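Local atomic coordinates of nadph-flavin oxidoreductase (Vibrio harveyi, PDB entry 1BKJ), a protein that catalyses the NADPH-dependent reduction of FMN to FMNH2, supplying reduced flavin to luciferase for bioluminescence. Residues L117-S121 against M122-G126; P168-P171 against A172-V176. All blocks are in the same frame, centred on the assembly; numbering follows the deposited sequence.

In the fold
Both contacts are local turns at helix ends, and both also touch the second subunit. Both are partly buried and share no helix or strand. Contact 1 closes helix 98-121 and starts strand 125-129, one of the two outermost strands within this chain. Contact 2 opens the short helix 172-175 and lies farther out, about 21 Å from the chain centre against about 15 Å. Their centres are about 25 Å apart. Contact 1 is a C-terminal cap, with backbone carbonyls, glycine and a glutamate behind H11. Contact 2 is the start of a helix behind a proline, with apolar branches and an arginine on the phosphate. Contact 2 binds FMN directly, contact 1 through H11.

Contact 1: residues L117-S121 against M122-G126; sequences LAAES and MGLGG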
# COMPACT_ATOMS: atom_id res chain seq x y z
N LEU A 117 -0.80 12.11 2.77
CA LEU A 117 -0.49 12.69 4.08
C LEU A 117 0.23 14.04 3.97
O LEU A 117 -0.10 14.99 4.69
CB LEU A 117 0.30 11.73 4.95
CG LEU A 117 -0.49 10.58 5.58
CD1 LEU A 117 0.47 9.71 6.36
CD2 LEU A 117 -1.59 11.09 6.49
N ALA A 118 1.17 14.14 3.03
CA ALA A 118 1.89 15.39 2.79
C ALA A 118 0.87 16.46 2.37
O ALA A 118 0.84 17.54 2.96
CB ALA A 118 2.92 15.21 1.69
N ALA A 119 -0.04 16.10 1.46
CA ALA A 119 -1.08 17.01 1.00
C ALA A 119 -2.01 17.47 2.13
O ALA A 119 -2.21 18.66 2.30
CB ALA A 119 -1.89 16.38 -0.14
N GLU A 120 -2.49 16.53 2.93
CA GLU A 120 -3.38 16.81 4.06
C GLU A 120 -2.74 17.71 5.13
O GLU A 120 -3.40 18.58 5.68
CB GLU A 120 -3.90 15.51 4.68
CG GLU A 120 -4.89 14.77 3.77
CD GLU A 120 -5.33 13.40 4.29
OE1 GLU A 120 -4.64 12.77 5.13
OE2 GLU A 120 -6.39 12.93 3.82
N SER A 121 -1.43 17.56 5.33
CA SER A 121 -0.69 18.36 6.30
C SER A 121 -0.57 19.83 5.89
O SER A 121 -0.32 20.69 6.74
CB SER A 121 0.70 17.78 6.52
OG SER A 121 1.58 18.06 5.46
N MET A 122 -0.75 20.08 4.58
CA MET A 122 -0.69 21.42 3.98
C MET A 122 -2.08 22.04 3.89
O MET A 122 -2.25 23.13 3.35
CB MET A 122 -0.09 21.35 2.58
CG MET A 122 1.35 20.88 2.54
SD MET A 122 1.96 20.57 0.85
CE MET A 122 3.49 21.42 0.98
N GLY A 123 -3.09 21.33 4.38
CA GLY A 123 -4.45 21.84 4.33
C GLY A 123 -5.22 21.44 3.09
O GLY A 123 -6.33 21.91 2.89
N LEU A 124 -4.61 20.60 2.25
CA LEU A 124 -5.26 20.12 1.03
C LEU A 124 -6.12 18.90 1.37
O LEU A 124 -6.02 18.33 2.46
CB LEU A 124 -4.23 19.75 -0.03
CG LEU A 124 -3.29 20.84 -0.56
CD1 LEU A 124 -2.15 20.26 -1.36
CD2 LEU A 124 -4.05 21.80 -1.40
N GLY A 125 -7.01 18.56 0.45
CA GLY A 125 -7.88 17.42 0.63
C GLY A 125 -7.63 16.44 -0.49
O GLY A 125 -7.03 16.79 -1.50
N GLY A 126 -8.11 15.21 -0.31
CA GLY A 126 -7.93 14.19 -1.33
C GLY A 126 -8.77 12.94 -1.18
O GLY A 126 -9.43 12.74 -0.16
O HOH W 1 -8.32 14.50 2.56
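The flat carbonyl group of A119 takes a backbone N-H on each face. L124 N comes from one side, 36° out of the carbonyl plane, and lies 3.1 Å from A119 O. M122 N comes from the opposite face, also 3.1 Å from A119 O but 59° out of the plane. The carbonyl of E120 is also met from above its plane, by G123 N at 3.1 Å from E120 O. The bonds from L124 and G123 back into the last turn, with positive phi at G123, make a Schellman motif at the end of helix 98-121.

The apolar part of the cap is small. CB of A119 meets CD1 of L124 at 4.1 Å, and L124 also packs on I30 of helix 24-35. The CA-H of E120 points at L124 O, with CA 3.4 Å from that oxygen. The chi1 of S121, 76°, turns its OG back to the helix, within 2.7 Å of A118 O. M122 CG lies against the same oxygen. S121 OG also has a weak hydrogen bond to N2 of the second subunit.

With chi2 near 180° the E120 chain is extended, and this puts OE2 within reach of a water. The water lies 2.8 Å from E120 OE2 and can donate to it. The same water accepts from G126 N at 3.0 Å, so it bridges the helix end to the new strand. E120 OE2 is also hydrogen-bonded to H11 ND1, while H11 NE2 bonds FMN. E120 is therefore a second-shell residue: held by its helix and the water, it probably helps to fix the rotation of the H11 ring.

Contact 2: residues P168-P171 against A172-V176; sequences PRLP and AHVVV. With FMN (flavin mononucleotide), chain D.
A proline stands just before this helix, and its ring packs on the imidazole of the residue two places on. P171 is at the N-cap position of helix 172-175, but its ring cannot accept an N-H; P171 O takes the first-turn backbone bonds. P171 CG sits off-centre over the H173 ring, 4.2 Å from its centroid, in a CH-pi contact. A chi1 of 68° swings the H173 ring back over its own backbone, toward P171. H173 NE2 is held further by D188.

P171 O accepts V174 N at 3.0 Å, from above the carbonyl plane. It also takes a weak, longer bond from V175 N. Apolar branches also meet here: P171 CG meets V174 CG2 at 3.8 Å, and L170 CB meets V175 CG2 at 3.9 Å. L170 N bonds Q44 of the second subunit, and V176 extends the sheet onto a strand of that subunit.

The bend at chi2 (74°) leads the R169 guanidinium to FMN, where it meets the phosphate edge-on. NH1 also bonds K167 O, and NH2 bonds A37 O of the second subunit. NH1 and NH2 of R169 both donate to the one oxygen, FMN O1P, each at 2.8 Å.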
# COMPACT_ATOMS: atom_id res chain seq x y z
N PRO A 168 -16.10 6.30 11.45
CA PRO A 168 -15.56 5.31 12.41
C PRO A 168 -15.17 3.99 11.74
O PRO A 168 -15.73 3.63 10.70
CB PRO A 168 -16.73 5.14 13.41
CG PRO A 168 -17.95 5.46 12.59
CD PRO A 168 -17.51 6.63 11.75
N ARG A 169 -14.14 3.34 12.27
CA ARG A 169 -13.66 2.06 11.73
C ARG A 169 -13.95 0.98 12.74
O ARG A 169 -14.37 1.27 13.86
CB ARG A 169 -12.14 2.08 11.52
CG ARG A 169 -11.67 2.44 10.13
CD ARG A 169 -11.84 3.91 9.84
NE ARG A 169 -11.09 4.32 8.65
CZ ARG A 169 -11.45 5.31 7.84
NH1 ARG A 169 -12.55 6.00 8.07
NH2 ARG A 169 -10.70 5.61 6.80
N LEU A 170 -13.73 -0.28 12.33
CA LEU A 170 -13.91 -1.43 13.21
C LEU A 170 -12.97 -1.21 14.41
O LEU A 170 -11.94 -0.53 14.26
CB LEU A 170 -13.51 -2.73 12.49
CG LEU A 170 -14.51 -3.38 11.54
CD1 LEU A 170 -13.78 -4.38 10.67
CD2 LEU A 170 -15.63 -4.05 12.31
N PRO A 171 -13.37 -1.65 15.62
CA PRO A 171 -12.47 -1.43 16.77
C PRO A 171 -11.18 -2.25 16.70
O PRO A 171 -11.13 -3.28 16.00
CB PRO A 171 -13.34 -1.77 17.97
CG PRO A 171 -14.40 -2.66 17.41
CD PRO A 171 -14.70 -2.10 16.08
N ALA A 172 -10.13 -1.75 17.36
CA ALA A 172 -8.82 -2.37 17.40
C ALA A 172 -8.82 -3.82 17.88
O ALA A 172 -8.04 -4.61 17.38
CB ALA A 172 -7.87 -1.55 18.24
N HIS A 173 -9.74 -4.18 18.78
CA HIS A 173 -9.80 -5.56 19.27
C HIS A 173 -10.32 -6.59 18.23
O HIS A 173 -10.22 -7.80 18.46
CB HIS A 173 -10.53 -5.65 20.63
CG HIS A 173 -12.00 -5.36 20.56
ND1 HIS A 173 -12.53 -4.14 20.93
CD2 HIS A 173 -13.05 -6.13 20.20
CE1 HIS A 173 -13.84 -4.17 20.80
NE2 HIS A 173 -14.18 -5.37 20.36
N VAL A 174 -10.91 -6.09 17.14
CA VAL A 174 -11.41 -6.91 16.02
C VAL A 174 -10.29 -7.09 14.98
O VAL A 174 -9.97 -8.22 14.59
CB VAL A 174 -12.68 -6.27 15.34
CG1 VAL A 174 -13.10 -7.00 14.07
CG2 VAL A 174 -13.84 -6.27 16.30
N VAL A 175 -9.68 -5.97 14.58
CA VAL A 175 -8.61 -5.94 13.56
C VAL A 175 -7.25 -6.49 14.04
O VAL A 175 -6.56 -7.15 13.27
CB VAL A 175 -8.47 -4.49 12.95
CG1 VAL A 175 -7.35 -4.40 11.90
CG2 VAL A 175 -9.80 -4.07 12.32
N VAL A 176 -6.91 -6.23 15.31
CA VAL A 176 -5.64 -6.69 15.91
C VAL A 176 -5.81 -8.01 16.69
O VAL A 176 -6.67 -8.14 17.57
CB VAL A 176 -4.97 -5.60 16.80
CG1 VAL A 176 -3.59 -6.05 17.32
CG2 VAL A 176 -4.82 -4.31 16.02
N1 FMN D . -13.69 6.89 -2.90
C2 FMN D . -14.42 7.37 -3.96
O2 FMN D . -15.34 8.15 -3.88
N3 FMN D . -14.05 6.80 -5.17
C4 FMN D . -13.19 5.68 -5.37
O4 FMN D . -13.09 5.23 -6.50
C4A FMN D . -12.56 5.20 -4.18
N5 FMN D . -11.52 4.29 -4.37
C5A FMN D . -10.65 3.97 -3.32
C6 FMN D . -9.56 3.18 -3.61
C7 FMN D . -8.63 2.88 -2.61
C7M FMN D . -7.32 2.16 -3.06
C8 FMN D . -8.83 3.36 -1.29
C8M FMN D . -7.96 2.99 -0.13
C9 FMN D . -9.91 4.15 -0.99
C9A FMN D . -10.86 4.49 -2.01
N10 FMN D . -11.97 5.39 -1.80
C10 FMN D . -12.76 5.82 -2.90
C1' FMN D . -12.12 6.08 -0.64
C2' FMN D . -13.14 5.56 0.36
O2' FMN D . -14.33 5.04 -0.03
C3' FMN D . -12.83 5.73 1.79
O3' FMN D . -11.48 5.68 2.15
C4' FMN D . -13.77 5.29 2.88
O4' FMN D . -15.12 5.01 2.57
C5' FMN D . -13.45 5.54 4.27
O5' FMN D . -13.76 6.96 4.40
P FMN D . -12.66 8.13 4.68
O1P FMN D . -12.20 7.85 6.04
O2P FMN D . -13.43 9.37 4.46
O3P FMN D . -11.50 7.93 3.78